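PDB 6MCA: ankyrin repeat domain protein from Legionella pneumophila subsp. pneumophila, which is a bacterial effector, AnkH, that interacts with the host LARP7 component of the 7SK snRNP complex and probably has a cysteine protease-like fold. Local coordinates for residues R432-L437 against D473-N478; N438-D443 against Y447-Y452. All blocks are in the same frame, centred on the assembly; numbering follows the deposited sequence.

Contact 1: residues R432-L437 against D473-N478; sequences RAEKIL and DDCGIN
Side-chain torsions on both sides bring Glu434 and Cys475 together: Glu434 holds CG anti to its backbone N (chi1 -154°) and then bends at chi2 (78°), which brings the carboxylate nearer to Cys475, while Cys475 turns SG anti to its own carbonyl carbon (chi1 -63°). The carboxylate lies alongside the CB-SG bond and meets it with both oxygens. Glu434 OE1 is 3.5 Å from Cys475 CB, and Glu434 OE2 is 3.8 Å from Cys475 SG. No hydrogen bond joins the segments, so the carboxylate meets Cys475 through van der Waals contact alone, on the exposed side of helix 427-440 where Glu434 lies.

Beyond helix 463-474 the chain turns through Gly476, whose positive phi suits glycine. This turn lies beside helix 427-440 in the all-helical C-terminal part of the chain, and the CA atoms of Glu434 and Cys475 stand 6.8 Å apart.

One helical turn after Glu434, Leu437 supplies the apolar half of the contact with a single methyl. Leu437 CD1 reaches Cys475 SG at 3.8 Å. Leu437 CD1 also meets Ile477 CD1, at 4.1 Å. Leu437 and Ile477 both also touch Leu472 of helix 463-474, and Leu437 packs on Leu418 of helix 404-421. On another side of helix 427-440, Arg432 forms salt bridges with Asp389 and Glu385 of helix 373-399.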
# COMPACT_ATOMS: atom_id res chain seq x y z
N ARG A 432 16.34 -11.57 -15.39
CA ARG A 432 14.97 -11.07 -15.46
C ARG A 432 14.58 -10.74 -16.89
O ARG A 432 13.44 -11.00 -17.31
CB ARG A 432 14.81 -9.85 -14.56
CG ARG A 432 15.16 -10.09 -13.10
CD ARG A 432 14.63 -8.98 -12.21
NE ARG A 432 14.94 -9.21 -10.80
CZ ARG A 432 15.73 -8.43 -10.07
NH1 ARG A 432 16.29 -7.36 -10.61
NH2 ARG A 432 15.96 -8.73 -8.80
N ALA A 433 15.51 -10.18 -17.66
CA ALA A 433 15.23 -9.85 -19.06
C ALA A 433 15.00 -11.11 -19.89
O ALA A 433 14.16 -11.11 -20.78
CB ALA A 433 16.38 -9.03 -19.64
N GLU A 434 15.75 -12.18 -19.61
CA GLU A 434 15.50 -13.45 -20.28
C GLU A 434 14.10 -13.97 -19.95
O GLU A 434 13.34 -14.37 -20.84
CB GLU A 434 16.56 -14.47 -19.87
CG GLU A 434 16.80 -15.57 -20.90
CD GLU A 434 17.66 -15.10 -22.06
OE1 GLU A 434 17.10 -14.82 -23.14
OE2 GLU A 434 18.89 -15.01 -21.89
N LYS A 435 13.75 -13.96 -18.66
CA LYS A 435 12.41 -14.35 -18.23
C LYS A 435 11.34 -13.56 -18.99
O LYS A 435 10.33 -14.13 -19.43
CB LYS A 435 12.25 -14.13 -16.73
CG LYS A 435 12.90 -15.17 -15.84
CD LYS A 435 12.43 -14.97 -14.40
CE LYS A 435 13.31 -15.72 -13.41
NZ LYS A 435 12.97 -15.36 -12.01
N ILE A 436 11.54 -12.26 -19.14
CA ILE A 436 10.52 -11.41 -19.76
C ILE A 436 10.48 -11.63 -21.27
O ILE A 436 9.40 -11.71 -21.87
CB ILE A 436 10.78 -9.93 -19.41
CG1 ILE A 436 10.58 -9.70 -17.91
CG2 ILE A 436 9.88 -9.02 -20.21
CD1 ILE A 436 11.28 -8.47 -17.38
N LEU A 437 11.65 -11.72 -21.91
CA LEU A 437 11.71 -11.91 -23.35
C LEU A 437 11.16 -13.26 -23.77
O LEU A 437 10.77 -13.42 -24.94
CB LEU A 437 13.15 -11.75 -23.84
CG LEU A 437 13.71 -10.33 -23.83
CD1 LEU A 437 15.19 -10.33 -24.19
CD2 LEU A 437 12.92 -9.43 -24.77
N ASP A 473 20.61 -7.87 -27.69
CA ASP A 473 21.73 -8.56 -28.32
C ASP A 473 22.36 -9.58 -27.37
O ASP A 473 22.75 -10.67 -27.81
CB ASP A 473 22.78 -7.57 -28.81
CG ASP A 473 23.60 -8.12 -29.97
OD1 ASP A 473 23.02 -8.32 -31.06
OD2 ASP A 473 24.81 -8.34 -29.79
N ASP A 474 22.46 -9.26 -26.08
CA ASP A 474 23.02 -10.21 -25.13
C ASP A 474 22.13 -11.42 -24.90
O ASP A 474 22.58 -12.40 -24.31
CB ASP A 474 23.31 -9.54 -23.78
CG ASP A 474 23.86 -8.14 -23.92
OD1 ASP A 474 23.46 -7.25 -23.14
OD2 ASP A 474 24.70 -7.92 -24.82
N CYS A 475 20.87 -11.37 -25.34
CA CYS A 475 19.97 -12.51 -25.27
C CYS A 475 19.80 -13.20 -26.61
O CYS A 475 18.90 -14.04 -26.76
CB CYS A 475 18.61 -12.07 -24.72
SG CYS A 475 18.67 -11.44 -23.02
N GLY A 476 20.64 -12.88 -27.60
CA GLY A 476 20.58 -13.51 -28.90
C GLY A 476 19.37 -13.11 -29.72
O GLY A 476 18.68 -13.97 -30.27
N ILE A 477 19.12 -11.80 -29.82
CA ILE A 477 17.92 -11.29 -30.47
C ILE A 477 18.32 -10.10 -31.34
O ILE A 477 18.82 -9.10 -30.82
CB ILE A 477 16.85 -10.86 -29.45
CG1 ILE A 477 16.22 -12.10 -28.82
CG2 ILE A 477 15.79 -10.00 -30.12
CD1 ILE A 477 15.02 -11.80 -27.98
N ASN A 478 18.10 -10.22 -32.65
CA ASN A 478 18.35 -9.12 -33.56
C ASN A 478 17.02 -8.50 -33.96
O ASN A 478 16.22 -9.15 -34.65
CB ASN A 478 19.09 -9.60 -34.80
CG ASN A 478 19.27 -8.51 -35.85
OD1 ASN A 478 18.51 -8.43 -36.81
ND2 ASN A 478 20.27 -7.66 -35.65

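Contact 2: residues N438-D443 against Y447-Y452; sequences NILILD and YVLSSY
Val448 and Leu449, in the first turn of helix 447-458, meet Leu440 of helix 427-440. Ahead of them, Tyr447, at the start of the segment, lies on Ala408 of helix 404-421.

Val448 directs its CB toward the opposing segment and receives the tip of Leu440. Leu440 CD2 lies 4.1 Å from Val448 CB and is at nearly the same distance from Val448 CG1, so one methyl of the leucine sits against the branch point and one arm of the valine. The two side chains cross at about a right angle.

Leu449 comes next and meets the backbone as well as side chains. Its CD1 methyl approaches Leu440 O at 3.6 Å and Leu440 CB at 4.0 Å, which places it against the root of that leucine. The same methyl is 4.2 Å from Ile441 CD1. The CB of Ile441 points away from helix 447-458, but a bent chain (chi2 -59°) brings its terminal methyl back to Leu449. Leu440 and Leu449 also have the closest CA atoms of the two segments, 6.8 Å apart, and both pack on Leu418 of helix 404-421.

Further on, Tyr452 has Val448 CG1 at its ring edge, in plane, and meets the ring of Phe419 with the planes about 35° apart. In the C-terminal helical region, these two consecutive helices, joined by a short connection, packed through apolar side chains near the turn and set steeply across one another, form an arrangement that resembles an alpha-alpha corner.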
# COMPACT_ATOMS: atom_id res chain seq x y z
N ASN A 438 11.14 -14.24 -22.87
CA ASN A 438 10.43 -15.48 -23.17
C ASN A 438 8.98 -15.22 -23.57
O ASN A 438 8.42 -15.96 -24.39
CB ASN A 438 10.47 -16.42 -21.96
CG ASN A 438 11.49 -17.53 -22.12
OD1 ASN A 438 12.30 -17.51 -23.05
ND2 ASN A 438 11.45 -18.50 -21.22
N ILE A 439 8.37 -14.17 -23.03
CA ILE A 439 6.99 -13.82 -23.33
C ILE A 439 6.90 -12.73 -24.39
O ILE A 439 6.07 -12.80 -25.29
CB ILE A 439 6.25 -13.41 -22.04
CG1 ILE A 439 6.09 -14.61 -21.11
CG2 ILE A 439 4.90 -12.78 -22.36
CD1 ILE A 439 5.42 -14.28 -19.79
N LEU A 440 7.75 -11.70 -24.29
CA LEU A 440 7.65 -10.57 -25.20
C LEU A 440 8.13 -10.87 -26.61
O LEU A 440 8.00 -10.01 -27.49
CB LEU A 440 8.43 -9.37 -24.64
CG LEU A 440 7.77 -8.67 -23.46
CD1 LEU A 440 8.47 -7.36 -23.15
CD2 LEU A 440 6.29 -8.44 -23.74
N ILE A 441 8.68 -12.06 -26.86
CA ILE A 441 9.13 -12.43 -28.20
C ILE A 441 8.05 -13.17 -28.98
O ILE A 441 8.11 -13.20 -30.22
CB ILE A 441 10.44 -13.22 -28.09
CG1 ILE A 441 11.61 -12.24 -28.04
CG2 ILE A 441 10.63 -14.22 -29.23
CD1 ILE A 441 11.69 -11.34 -29.26
N LEU A 442 7.05 -13.73 -28.30
CA LEU A 442 5.90 -14.32 -28.98
C LEU A 442 5.35 -13.38 -30.04
O LEU A 442 5.37 -12.15 -29.88
CB LEU A 442 4.80 -14.66 -27.96
CG LEU A 442 5.19 -15.57 -26.80
CD1 LEU A 442 4.05 -15.70 -25.80
CD2 LEU A 442 5.62 -16.93 -27.32
N ASP A 443 4.88 -13.96 -31.14
CA ASP A 443 4.44 -13.15 -32.27
C ASP A 443 3.24 -12.27 -31.91
O ASP A 443 3.12 -11.16 -32.43
CB ASP A 443 4.11 -14.05 -33.46
CG ASP A 443 5.28 -14.91 -33.88
OD1 ASP A 443 6.40 -14.37 -34.00
OD2 ASP A 443 5.09 -16.12 -34.09
N TYR A 447 4.59 -6.73 -30.44
CA TYR A 447 4.25 -5.33 -30.66
C TYR A 447 4.71 -4.46 -29.50
O TYR A 447 5.19 -3.34 -29.71
CB TYR A 447 2.74 -5.17 -30.90
CG TYR A 447 1.82 -5.52 -29.74
CD1 TYR A 447 1.28 -6.79 -29.62
CD2 TYR A 447 1.46 -4.56 -28.79
CE1 TYR A 447 0.43 -7.11 -28.58
CE2 TYR A 447 0.61 -4.88 -27.74
CZ TYR A 447 0.10 -6.16 -27.64
OH TYR A 447 -0.75 -6.48 -26.61
N VAL A 448 4.61 -4.98 -28.26
CA VAL A 448 5.13 -4.24 -27.11
C VAL A 448 6.55 -3.78 -27.40
O VAL A 448 6.82 -2.57 -27.52
CB VAL A 448 5.07 -5.11 -25.84
CG1 VAL A 448 5.76 -4.40 -24.68
CG2 VAL A 448 3.63 -5.42 -25.47
N LEU A 449 7.47 -4.73 -27.56
CA LEU A 449 8.84 -4.39 -27.90
C LEU A 449 8.88 -3.46 -29.10
O LEU A 449 9.58 -2.43 -29.08
CB LEU A 449 9.65 -5.66 -28.18
CG LEU A 449 10.14 -6.42 -26.95
CD1 LEU A 449 10.83 -7.71 -27.35
CD2 LEU A 449 11.06 -5.54 -26.11
N SER A 450 8.10 -3.77 -30.14
CA SER A 450 8.03 -2.92 -31.32
C SER A 450 7.84 -1.47 -30.92
O SER A 450 8.67 -0.61 -31.23
CB SER A 450 6.90 -3.38 -32.24
OG SER A 450 7.18 -4.64 -32.82
N SER A 451 6.77 -1.20 -30.16
CA SER A 451 6.49 0.17 -29.73
C SER A 451 7.72 0.81 -29.11
O SER A 451 8.15 1.89 -29.53
CB SER A 451 5.32 0.18 -28.74
OG SER A 451 5.44 1.25 -27.82
N TYR A 452 8.34 0.12 -28.16
CA TYR A 452 9.53 0.66 -27.51
C TYR A 452 10.60 0.97 -28.55
O TYR A 452 11.09 2.11 -28.63
CB TYR A 452 10.05 -0.31 -26.45
CG TYR A 452 9.30 -0.22 -25.14
CD1 TYR A 452 9.55 0.81 -24.25
CD2 TYR A 452 8.34 -1.16 -24.80
CE1 TYR A 452 8.86 0.90 -23.05
CE2 TYR A 452 7.65 -1.08 -23.61
CZ TYR A 452 7.92 -0.05 -22.73
OH TYR A 452 7.23 0.03 -21.54

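How the contacts relate
Contacts 1 and 2 share helix 427-440 and have centres about 11 Å apart. Contact 2 is nested within the chain loop closed by contact 1, because 438-443 and 447-452 both fall between 432-437 and 473-478. The two are in direct contact: Ile477 CD1 is 3.4 Å from Ile441 CG1, and Leu437 CD2 is 3.7 Å from Leu449 CD1. Leu437 gives CD1 to contact 1 and turns CD2 to Leu449 of contact 2, while Leu418 of helix 404-421 packs against Leu437, Leu440 and Leu449. The centres of contacts 1 and 2 lie about 31 and 30 Å from the centre of the chain, on the same side, which places them in a peripheral helical region.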